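Local coordinates for protein acetyl-CoA acetyltransferase A (Ascaris suum, PDB 6BJA) that probably catalyses thiolase-type transfer of acetyl groups to and from coenzyme A, through an acyl-enzyme intermediate, at residues A[19-24]-A[354-359]; A[175-180]-A[250-255]; A[189-194]-A[223-228]. All coordinates share one frame; numbering follows the deposited sequence.

Interaction 1: residues A[19-24]-A[354-359]; sequences TPIASF and GHPLGA
I21 packs its two branches against the turn that leads from G354 into helix 357-371. Its CG2 lies 3.9 Å from CG of P356 and 4.1 Å from CA of G354. The I21 side chain and the P356 ring cross at about a right angle. With chi1 at -63°, CG2 is anti to the backbone N and faces the turn, while CG1 carries CD1 to within 4.1 Å of the carbonyl O of G354. G354 has positive phi, 102°, just after helix 350-353, and I21 CG2 packs against its bare CA. This three-residue patch is the tight part, and all of it is buried. The far end of 19-24 is looser. F24 is partly exposed, does not reach the turn, and packs on R134 of a second subunit. The CB of H355, the predicted proton acceptor, points away from 19-24; its ND1 bonds S360 OG. N257 bridges the two segments, bonding H355 N and A22 O. The direct contact is van der Waals packing, with no hydrogen bond across it. Buried packing therefore joins the N-terminal and C-terminal thiolase domains directly here, next to the backbone that carries H355.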
loop_
_atom_site.group_PDB
_atom_site.type_symbol
_atom_site.label_atom_id
_atom_site.label_comp_id
_atom_site.label_asym_id
_atom_site.label_seq_id
_atom_site.Cartn_x
_atom_site.Cartn_y
_atom_site.Cartn_z
ATOM N N THR A 19 30.171 13.350 4.365
ATOM C CA THR A 19 29.141 14.352 4.521
ATOM C C THR A 19 28.924 14.614 5.997
ATOM O O THR A 19 29.259 13.780 6.847
ATOM C CB THR A 19 27.805 13.912 3.900
ATOM O OG1 THR A 19 27.286 12.808 4.661
ATOM C CG2 THR A 19 27.948 13.533 2.445
ATOM N N PRO A 20 28.343 15.771 6.332
ATOM C CA PRO A 20 27.698 15.865 7.632
ATOM C C PRO A 20 26.628 14.787 7.693
ATOM O O PRO A 20 26.102 14.354 6.650
ATOM C CB PRO A 20 27.067 17.251 7.640
ATOM C CG PRO A 20 27.669 17.959 6.436
ATOM C CD PRO A 20 27.943 16.868 5.461
ATOM N N ILE A 21 26.293 14.377 8.899
ATOM C CA ILE A 21 25.285 13.344 9.105
ATOM C C ILE A 21 23.980 14.029 9.490
ATOM O O ILE A 21 23.949 14.801 10.448
ATOM C CB ILE A 21 25.725 12.348 10.180
ATOM C CG1 ILE A 21 27.001 11.615 9.742
ATOM C CG2 ILE A 21 24.613 11.379 10.471
ATOM C CD1 ILE A 21 27.683 10.858 10.856
ATOM N N ALA A 22 22.914 13.788 8.731
ATOM C CA ALA A 22 21.636 14.450 8.974
ATOM C C ALA A 22 20.675 13.534 9.724
ATOM O O ALA A 22 20.789 12.296 9.681
ATOM C CB ALA A 22 21.004 14.924 7.661
ATOM N N SER A 23 19.754 14.154 10.453
ATOM C CA SER A 23 18.712 13.423 11.151
ATOM C C SER A 23 17.690 12.801 10.199
ATOM O O SER A 23 17.585 13.140 9.024
ATOM C CB SER A 23 17.996 14.337 12.133
ATOM O OG SER A 23 18.931 14.819 13.079
ATOM N N PHE A 24 16.928 11.862 10.730
ATOM C CA PHE A 24 15.875 11.207 9.972
ATOM C C PHE A 24 14.798 12.172 9.495
ATOM O O PHE A 24 14.261 12.950 10.297
ATOM C CB PHE A 24 15.292 10.133 10.876
ATOM C CG PHE A 24 14.228 9.281 10.261
ATOM C CD1 PHE A 24 14.470 8.532 9.114
ATOM C CD2 PHE A 24 13.002 9.155 10.884
ATOM C CE1 PHE A 24 13.485 7.705 8.584
ATOM C CE2 PHE A 24 12.012 8.326 10.366
ATOM C CZ PHE A 24 12.258 7.603 9.217
ATOM N N GLY A 354 25.127 10.212 14.978
ATOM C CA GLY A 354 24.189 9.523 14.094
ATOM C C GLY A 354 24.809 8.307 13.446
ATOM O O GLY A 354 26.023 8.154 13.428
ATOM N N HIS A 355 23.962 7.423 12.925
ATOM C CA HIS A 355 24.422 6.123 12.456
ATOM C C HIS A 355 23.736 5.735 11.145
ATOM O O HIS A 355 22.840 4.894 11.153
ATOM C CB HIS A 355 24.158 5.074 13.545
ATOM C CG HIS A 355 24.671 3.701 13.245
ATOM N ND1 HIS A 355 25.556 3.411 12.229
ATOM C CD2 HIS A 355 24.362 2.519 13.827
ATOM C CE1 HIS A 355 25.804 2.109 12.229
ATOM N NE2 HIS A 355 25.095 1.552 13.191
ATOM N N PRO A 356 24.157 6.355 10.024
ATOM C CA PRO A 356 23.670 5.911 8.718
ATOM C C PRO A 356 24.304 4.558 8.412
ATOM O O PRO A 356 25.482 4.520 8.071
ATOM C CB PRO A 356 24.140 7.005 7.763
ATOM C CG PRO A 356 24.914 7.957 8.577
ATOM C CD PRO A 356 25.226 7.347 9.876
ATOM N N LEU A 357 23.529 3.485 8.528
ATOM C CA LEU A 357 24.094 2.138 8.628
ATOM C C LEU A 357 25.216 1.850 7.649
ATOM O O LEU A 357 26.322 1.544 8.057
ATOM C CB LEU A 357 23.002 1.074 8.438
ATOM C CG LEU A 357 21.840 1.108 9.432
ATOM C CD1 LEU A 357 20.932 -0.065 9.147
ATOM C CD2 LEU A 357 22.302 1.069 10.882
ATOM N N GLY A 358 24.936 1.940 6.349
ATOM C CA GLY A 358 25.914 1.573 5.346
ATOM C C GLY A 358 27.140 2.474 5.307
ATOM O O GLY A 358 28.194 2.067 4.827
ATOM N N ALA A 359 27.012 3.681 5.845
ATOM C CA ALA A 359 28.097 4.640 5.811
ATOM C C ALA A 359 29.023 4.568 7.025
ATOM O O ALA A 359 30.152 5.058 6.957
ATOM C CB ALA A 359 27.537 6.043 5.719
#

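Interaction 2: residues A[175-180]-A[250-255]; sequences FTREQL and AANAST. With COA (coenzyme A), chain C; ACT (acetate ion), chain B.
The first turn of helix 177-197 meets the loop that lines the coenzyme A pocket, and N252 carries the contact. Its ND2 sits 3.6 Å from CB of L180 and 4.2 Å from CD of R177. R177 has CG anti to its backbone N, with chi1 173°, and bends at chi2, which takes the chain across N252. The guanidinium and amide planes stand 85° apart. No hydrogen bond joins the two segments directly. D181 links them instead, its OD1 accepting from N252 ND2 and its OD2 pairing with R177 NE, while N252 OD1 accepts from T249 N. R177 NH1 makes a weak 3.1 Å bond to OXT of an acetate ion, probably from the crystallisation liquor. T176 and Q179 form a capping box at the helix start. On the ligand side, COA N4P donates to S254 O at 3.1 Å, and A251 CB lies 3.7 Å from adenine C6A. S327 OG, at the start of helix 327-337, lies within hydrogen-bonding range of both L180 O and N252 O, with one proton to share. L180 also packs on L331 of that helix and on V170 of helix 162-172, while the loop runs on into strand 257-267.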
loop_
_atom_site.group_PDB
_atom_site.type_symbol
_atom_site.label_atom_id
_atom_site.label_comp_id
_atom_site.label_asym_id
_atom_site.label_seq_id
_atom_site.Cartn_x
_atom_site.Cartn_y
_atom_site.Cartn_z
ATOM N N PHE A 175 26.678 -3.625 33.539
ATOM C CA PHE A 175 26.526 -2.205 33.293
ATOM C C PHE A 175 25.165 -1.715 33.770
ATOM O O PHE A 175 24.207 -2.478 33.915
ATOM C CB PHE A 175 26.697 -1.875 31.803
ATOM C CG PHE A 175 28.105 -2.016 31.289
ATOM C CD1 PHE A 175 29.208 -1.589 32.014
ATOM C CD2 PHE A 175 28.327 -2.557 30.038
ATOM C CE1 PHE A 175 30.505 -1.724 31.491
ATOM C CE2 PHE A 175 29.608 -2.680 29.521
ATOM C CZ PHE A 175 30.691 -2.270 30.232
ATOM N N THR A 176 25.110 -0.415 34.039
ATOM C CA THR A 176 23.943 0.236 34.598
ATOM C C THR A 176 23.405 1.336 33.706
ATOM O O THR A 176 24.131 1.913 32.883
ATOM C CB THR A 176 24.274 0.857 35.967
ATOM O OG1 THR A 176 25.299 1.852 35.799
ATOM C CG2 THR A 176 24.779 -0.181 36.929
ATOM N N ARG A 177 22.121 1.619 33.871
ATOM C CA ARG A 177 21.485 2.776 33.243
ATOM C C ARG A 177 22.321 4.032 33.443
ATOM O O ARG A 177 22.519 4.854 32.524
ATOM C CB ARG A 177 20.084 2.958 33.831
ATOM C CG ARG A 177 19.338 4.195 33.422
ATOM C CD ARG A 177 19.039 4.238 31.916
ATOM N NE ARG A 177 18.261 5.429 31.599
ATOM C CZ ARG A 177 16.932 5.500 31.643
ATOM N NH1 ARG A 177 16.199 4.437 31.952
ATOM N NH2 ARG A 177 16.321 6.637 31.369
ATOM N N GLU A 178 22.810 4.194 34.673
ATOM C CA GLU A 178 23.630 5.336 34.995
ATOM C C GLU A 178 24.883 5.436 34.131
ATOM O O GLU A 178 25.195 6.531 33.628
ATOM C CB GLU A 178 24.012 5.283 36.479
ATOM C CG GLU A 178 22.850 5.580 37.414
ATOM C CD GLU A 178 21.905 4.404 37.705
ATOM O OE1 GLU A 178 22.112 3.275 37.206
ATOM O OE2 GLU A 178 20.942 4.625 38.481
ATOM N N GLN A 179 25.588 4.323 33.934
ATOM C CA GLN A 179 26.762 4.313 33.055
ATOM C C GLN A 179 26.395 4.529 31.596
ATOM O O GLN A 179 27.099 5.263 30.899
ATOM C CB GLN A 179 27.534 3.013 33.168
ATOM C CG GLN A 179 28.202 2.795 34.528
ATOM C CD GLN A 179 28.603 1.375 34.706
ATOM O OE1 GLN A 179 27.747 0.506 34.869
ATOM N NE2 GLN A 179 29.906 1.106 34.647
ATOM N N LEU A 180 25.320 3.892 31.134
ATOM C CA LEU A 180 24.925 4.045 29.722
ATOM C C LEU A 180 24.556 5.504 29.432
ATOM O O LEU A 180 24.948 6.078 28.401
ATOM C CB LEU A 180 23.745 3.116 29.363
ATOM C CG LEU A 180 24.104 1.728 28.836
ATOM C CD1 LEU A 180 25.076 1.007 29.721
ATOM C CD2 LEU A 180 22.817 0.924 28.666
ATOM N N ALA A 250 16.078 5.598 23.970
ATOM C CA ALA A 250 16.308 6.372 22.749
ATOM C C ALA A 250 17.528 7.266 22.890
ATOM O O ALA A 250 18.204 7.528 21.899
ATOM C CB ALA A 250 15.084 7.200 22.393
ATOM N N ALA A 251 17.827 7.731 24.106
ATOM C CA ALA A 251 18.920 8.662 24.306
ATOM C C ALA A 251 20.281 7.971 24.344
ATOM O O ALA A 251 21.263 8.569 23.922
ATOM C CB ALA A 251 18.709 9.471 25.604
ATOM N N ASN A 252 20.364 6.728 24.821
ATOM C CA ASN A 252 21.686 6.099 24.920
ATOM C C ASN A 252 21.874 5.056 23.823
ATOM O O ASN A 252 22.830 4.287 23.849
ATOM C CB ASN A 252 21.949 5.523 26.332
ATOM C CG ASN A 252 20.962 4.470 26.763
ATOM O OD1 ASN A 252 20.559 3.638 25.975
ATOM N ND2 ASN A 252 20.617 4.461 28.073
ATOM N N ALA A 253 20.959 5.060 22.847
ATOM C CA ALA A 253 21.118 4.265 21.617
ATOM C C ALA A 253 21.381 5.209 20.480
ATOM O O ALA A 253 20.933 6.333 20.523
ATOM C CB ALA A 253 19.891 3.462 21.314
ATOM N N SER A 254 22.051 4.733 19.446
ATOM C CA SER A 254 22.187 5.551 18.252
ATOM C C SER A 254 20.833 5.720 17.568
ATOM O O SER A 254 19.865 5.017 17.840
ATOM C CB SER A 254 23.211 4.969 17.273
ATOM O OG SER A 254 22.812 3.715 16.786
ATOM N N THR A 255 20.797 6.717 16.690
ATOM C CA THR A 255 19.599 7.139 15.990
ATOM C C THR A 255 19.658 6.644 14.545
ATOM O O THR A 255 20.641 6.031 14.141
ATOM C CB THR A 255 19.492 8.682 16.006
ATOM O OG1 THR A 255 20.755 9.239 15.628
ATOM C CG2 THR A 255 19.147 9.170 17.399
HETATM N N1A COA C . 18.080 13.301 24.726
HETATM C C2A COA C . 16.915 13.431 25.388
HETATM N N3A COA C . 15.769 12.858 24.995
HETATM C C4A COA C . 15.717 12.093 23.885
HETATM C C5A COA C . 16.943 11.889 23.107
HETATM C C6A COA C . 18.170 12.553 23.602
HETATM N N6A COA C . 19.349 12.424 22.960
HETATM N N7A COA C . 16.603 11.098 22.069
HETATM C C8A COA C . 15.277 10.822 22.179
HETATM N N9A COA C . 14.751 11.419 23.276
HETATM C C1B COA C . 13.344 11.394 23.760
HETATM C C2B COA C . 12.468 12.179 22.798
HETATM O O2B COA C . 12.228 13.509 23.263
HETATM C C3B COA C . 11.167 11.410 22.710
HETATM O O3B COA C . 10.136 12.199 23.317
HETATM P P3B COA C . 9.273 11.839 24.622
HETATM O O7A COA C . 10.219 11.408 25.719
HETATM O O8A COA C . 8.534 13.086 25.053
HETATM O O9A COA C . 8.302 10.730 24.304
HETATM C C4B COA C . 11.478 10.034 23.303
HETATM O O4B COA C . 12.802 10.070 23.844
HETATM C C5B COA C . 11.470 8.988 22.204
HETATM O O5B COA C . 12.547 9.328 21.336
HETATM P P1A COA C . 12.373 9.601 19.756
HETATM O O1A COA C . 11.262 10.579 19.454
HETATM O O2A COA C . 13.673 10.098 19.161
HETATM O O3A COA C . 11.975 8.211 19.087
HETATM P P2A COA C . 11.257 8.211 17.651
HETATM O O4A COA C . 9.873 8.814 17.759
HETATM O O5A COA C . 12.094 8.941 16.620
HETATM O O6A COA C . 11.174 6.657 17.285
HETATM C CBP COA C . 12.669 5.283 16.080
HETATM C CCP COA C . 12.357 5.882 17.434
HETATM C CDP COA C . 11.486 4.430 15.683
HETATM C CEP COA C . 12.799 6.358 14.997
HETATM C CAP COA C . 13.875 4.334 16.201
HETATM O OAP COA C . 13.978 3.595 14.974
HETATM C C9P COA C . 15.183 5.033 16.510
HETATM O O9P COA C . 15.313 6.240 16.375
HETATM N N8P COA C . 16.226 4.317 16.938
HETATM C C7P COA C . 16.227 2.887 17.163
HETATM C C6P COA C . 17.450 2.500 17.983
HETATM C C5P COA C . 18.368 1.693 17.107
HETATM O O5P COA C . 18.342 0.465 17.126
HETATM N N4P COA C . 19.156 2.394 16.303
HETATM C C3P COA C . 20.012 1.721 15.343
HETATM C C2P COA C . 21.437 1.521 15.801
HETATM S S1P COA C . 21.971 -0.159 15.422
HETATM C C ACT B . 12.599 4.831 33.509
HETATM O O ACT B . 11.584 4.255 33.047
HETATM O OXT ACT B . 13.637 4.134 33.605
HETATM C CH3 ACT B . 12.563 6.267 33.940
#

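Interaction 3: residues A[189-194]-A[223-228]; sequences RKAEHA and EEYKRL. With COA (coenzyme A), chain C.
Y225 lays its ring along the backbone of helix 177-197 at A191 and E192. Its CE2 is 3.7 Å from CA of E192, and its CD2 is 4.0 Å from CB of E192. The carbonyl O of A191 lies over one face of the ring. At the root of the side chain, Y225 CB meets A191 CB at 3.8 Å. The CB of Y225 points toward the helix, and chi1 of 80° sets CG between the backbone N and the carbonyl carbon. K226 CG sits over the centre of the opposite face, 3.6 Å above its plane. W195, on the same helix, stacks with the Y225 ring. A191 is buried and also packs on A352 and L353 of helix 350-353, whereas E192 is exposed. E224, beside Y225, uses OE2 to bond the hydroxyl of Y188, a coenzyme A-binding residue. Just past the 3-10 segment 224-226, L228 CD1 comes 3.5 Å from adenine N1A of coenzyme A. No hydrogen bond or salt bridge crosses between 189-194 and 223-228. The ring packs on helix backbone and E192 CB, and the A191 methyl on Y225 CB. Van der Waals packing thus joins the helix to a segment that borders the adenine pocket.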
loop_
_atom_site.group_PDB
_atom_site.type_symbol
_atom_site.label_atom_id
_atom_site.label_comp_id
_atom_site.label_asym_id
_atom_site.label_seq_id
_atom_site.Cartn_x
_atom_site.Cartn_y
_atom_site.Cartn_z
ATOM N N ARG A 189 28.837 15.509 24.456
ATOM C CA ARG A 189 29.746 16.587 24.855
ATOM C C ARG A 189 30.956 16.673 23.942
ATOM O O ARG A 189 31.361 17.774 23.528
ATOM C CB ARG A 189 30.217 16.395 26.288
ATOM C CG ARG A 189 30.982 17.601 26.812
ATOM C CD ARG A 189 31.722 17.267 28.092
ATOM N NE ARG A 189 32.818 16.336 27.880
ATOM C CZ ARG A 189 33.945 16.619 27.242
ATOM N NH1 ARG A 189 34.163 17.840 26.749
ATOM N NH2 ARG A 189 34.874 15.699 27.115
ATOM N N LYS A 190 31.529 15.519 23.622
ATOM C CA LYS A 190 32.713 15.461 22.787
ATOM C C LYS A 190 32.380 15.921 21.376
ATOM O O LYS A 190 33.194 16.603 20.751
ATOM C CB LYS A 190 33.318 14.054 22.780
ATOM C CG LYS A 190 33.953 13.701 24.126
ATOM C CD LYS A 190 34.730 12.387 24.064
ATOM C CE LYS A 190 33.814 11.228 23.767
ATOM N NZ LYS A 190 34.516 9.909 23.804
ATOM N N ALA A 191 31.186 15.574 20.890
ATOM C CA ALA A 191 30.781 15.983 19.536
ATOM C C ALA A 191 30.593 17.476 19.489
ATOM O O ALA A 191 31.023 18.138 18.534
ATOM C CB ALA A 191 29.510 15.300 19.123
ATOM N N GLU A 192 29.939 18.007 20.518
ATOM C CA GLU A 192 29.706 19.450 20.581
ATOM C C GLU A 192 31.038 20.205 20.652
ATOM O O GLU A 192 31.224 21.211 19.960
ATOM C CB GLU A 192 28.826 19.812 21.782
ATOM C CG GLU A 192 28.517 21.311 21.894
ATOM C CD GLU A 192 27.665 21.645 23.112
ATOM O OE1 GLU A 192 27.406 20.735 23.937
ATOM O OE2 GLU A 192 27.251 22.820 23.241
ATOM N N HIS A 193 31.955 19.712 21.472
ATOM C CA HIS A 193 33.257 20.323 21.617
ATOM C C HIS A 193 34.030 20.295 20.295
ATOM O O HIS A 193 34.642 21.286 19.899
ATOM C CB HIS A 193 34.053 19.624 22.705
ATOM C CG HIS A 193 35.343 20.302 23.022
ATOM N ND1 HIS A 193 36.569 19.744 22.739
ATOM C CD2 HIS A 193 35.597 21.517 23.566
ATOM C CE1 HIS A 193 37.526 20.578 23.110
ATOM N NE2 HIS A 193 36.962 21.659 23.615
ATOM N N ALA A 194 33.978 19.161 19.607
ATOM C CA ALA A 194 34.657 19.004 18.345
ATOM C C ALA A 194 34.124 20.020 17.339
ATOM O O ALA A 194 34.901 20.670 16.638
ATOM C CB ALA A 194 34.482 17.564 17.834
ATOM N N GLU A 223 23.839 17.011 12.452
ATOM C CA GLU A 223 22.601 17.467 13.079
ATOM C C GLU A 223 22.286 16.844 14.427
ATOM O O GLU A 223 21.717 17.498 15.282
ATOM C CB GLU A 223 21.413 17.215 12.136
ATOM C CG GLU A 223 21.484 17.995 10.857
ATOM C CD GLU A 223 20.181 18.013 10.056
ATOM O OE1 GLU A 223 19.413 17.025 10.116
ATOM O OE2 GLU A 223 19.922 19.033 9.365
ATOM N N GLU A 224 22.599 15.563 14.615
ATOM C CA GLU A 224 22.066 14.857 15.778
ATOM C C GLU A 224 22.576 15.401 17.094
ATOM O O GLU A 224 21.837 15.404 18.077
ATOM C CB GLU A 224 22.384 13.363 15.694
ATOM C CG GLU A 224 22.098 12.576 17.003
ATOM C CD GLU A 224 20.644 12.636 17.503
ATOM O OE1 GLU A 224 19.709 12.775 16.662
ATOM O OE2 GLU A 224 20.434 12.494 18.753
ATOM N N TYR A 225 23.828 15.844 17.144
ATOM C CA TYR A 225 24.429 16.160 18.445
ATOM C C TYR A 225 23.748 17.363 19.086
ATOM O O TYR A 225 23.839 17.547 20.310
ATOM C CB TYR A 225 25.933 16.397 18.305
ATOM C CG TYR A 225 26.328 17.767 17.791
ATOM C CD1 TYR A 225 26.448 18.010 16.434
ATOM C CD2 TYR A 225 26.598 18.806 18.668
ATOM C CE1 TYR A 225 26.802 19.253 15.953
ATOM C CE2 TYR A 225 26.952 20.054 18.197
ATOM C CZ TYR A 225 27.058 20.271 16.850
ATOM O OH TYR A 225 27.419 21.525 16.368
ATOM N N LYS A 226 23.063 18.167 18.273
ATOM C CA LYS A 226 22.358 19.351 18.786
ATOM C C LYS A 226 21.011 19.026 19.435
ATOM O O LYS A 226 20.394 19.901 20.060
ATOM C CB LYS A 226 22.145 20.361 17.656
ATOM C CG LYS A 226 23.437 20.782 16.990
ATOM C CD LYS A 226 23.187 21.722 15.819
ATOM C CE LYS A 226 24.186 21.495 14.690
ATOM N NZ LYS A 226 24.085 22.530 13.627
ATOM N N ARG A 227 20.575 17.775 19.325
ATOM C CA ARG A 227 19.216 17.396 19.710
ATOM C C ARG A 227 19.109 16.865 21.129
ATOM O O ARG A 227 18.009 16.567 21.587
ATOM C CB ARG A 227 18.666 16.352 18.742
ATOM C CG ARG A 227 18.678 16.872 17.348
ATOM C CD ARG A 227 17.767 16.139 16.388
ATOM N NE ARG A 227 17.853 16.873 15.126
ATOM C CZ ARG A 227 16.978 16.819 14.131
ATOM N NH1 ARG A 227 15.906 16.029 14.197
ATOM N NH2 ARG A 227 17.202 17.559 13.056
ATOM N N LEU A 228 20.232 16.745 21.821
ATOM C CA LEU A 228 20.203 16.261 23.205
ATOM C C LEU A 228 19.342 17.176 24.077
ATOM O O LEU A 228 19.490 18.394 24.040
ATOM C CB LEU A 228 21.618 16.193 23.788
ATOM C CG LEU A 228 21.733 15.809 25.265
ATOM C CD1 LEU A 228 21.310 14.362 25.440
ATOM C CD2 LEU A 228 23.150 16.051 25.779
HETATM N N1A COA C . 18.080 13.301 24.726
HETATM C C2A COA C . 16.915 13.431 25.388
HETATM N N3A COA C . 15.769 12.858 24.995
HETATM C C4A COA C . 15.717 12.093 23.885
HETATM C C5A COA C . 16.943 11.889 23.107
HETATM C C6A COA C . 18.170 12.553 23.602
HETATM N N6A COA C . 19.349 12.424 22.960
HETATM N N7A COA C . 16.603 11.098 22.069
HETATM C C8A COA C . 15.277 10.822 22.179
HETATM N N9A COA C . 14.751 11.419 23.276
HETATM C C1B COA C . 13.344 11.394 23.760
HETATM C C2B COA C . 12.468 12.179 22.798
HETATM O O2B COA C . 12.228 13.509 23.263
HETATM C C3B COA C . 11.167 11.410 22.710
HETATM O O3B COA C . 10.136 12.199 23.317
HETATM P P3B COA C . 9.273 11.839 24.622
HETATM O O7A COA C . 10.219 11.408 25.719
HETATM O O8A COA C . 8.534 13.086 25.053
HETATM O O9A COA C . 8.302 10.730 24.304
HETATM C C4B COA C . 11.478 10.034 23.303
HETATM O O4B COA C . 12.802 10.070 23.844
HETATM C C5B COA C . 11.470 8.988 22.204
HETATM O O5B COA C . 12.547 9.328 21.336
HETATM P P1A COA C . 12.373 9.601 19.756
HETATM O O1A COA C . 11.262 10.579 19.454
HETATM O O2A COA C . 13.673 10.098 19.161
HETATM O O3A COA C . 11.975 8.211 19.087
HETATM P P2A COA C . 11.257 8.211 17.651
HETATM O O4A COA C . 9.873 8.814 17.759
HETATM O O5A COA C . 12.094 8.941 16.620
HETATM O O6A COA C . 11.174 6.657 17.285
HETATM C CBP COA C . 12.669 5.283 16.080
HETATM C CCP COA C . 12.357 5.882 17.434
HETATM C CDP COA C . 11.486 4.430 15.683
HETATM C CEP COA C . 12.799 6.358 14.997
HETATM C CAP COA C . 13.875 4.334 16.201
HETATM O OAP COA C . 13.978 3.595 14.974
HETATM C C9P COA C . 15.183 5.033 16.510
HETATM O O9P COA C . 15.313 6.240 16.375
HETATM N N8P COA C . 16.226 4.317 16.938
HETATM C C7P COA C . 16.227 2.887 17.163
HETATM C C6P COA C . 17.450 2.500 17.983
HETATM C C5P COA C . 18.368 1.693 17.107
HETATM O O5P COA C . 18.342 0.465 17.126
HETATM N N4P COA C . 19.156 2.394 16.303
HETATM C C3P COA C . 20.012 1.721 15.343
HETATM C C2P COA C . 21.437 1.521 15.801
HETATM S S1P COA C . 21.971 -0.159 15.422
#

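Overall arrangement
Interactions 2 and 3 both use helix 177-197, at its start and farther along, and their centres lie about 16 Å apart. The loops they bring in, 250-255 and 223-228, both touch coenzyme A. Interaction 1 lies nearer the middle of the chain, its centre about 19 Å from that of interaction 2 and about 14 Å from that of interaction 3. It meets interaction 2 at the predicted active site, where H355 CB is 3.7 Å from T255 O. It meets interaction 3 through two probable hydrogen bonds, I21 O to E223 N at 3.0 Å and S23 N to E223 OE1 at 2.9 Å. Interactions 2 and 3 touch where T255 CG2 lies 3.7 Å from E224 OE1.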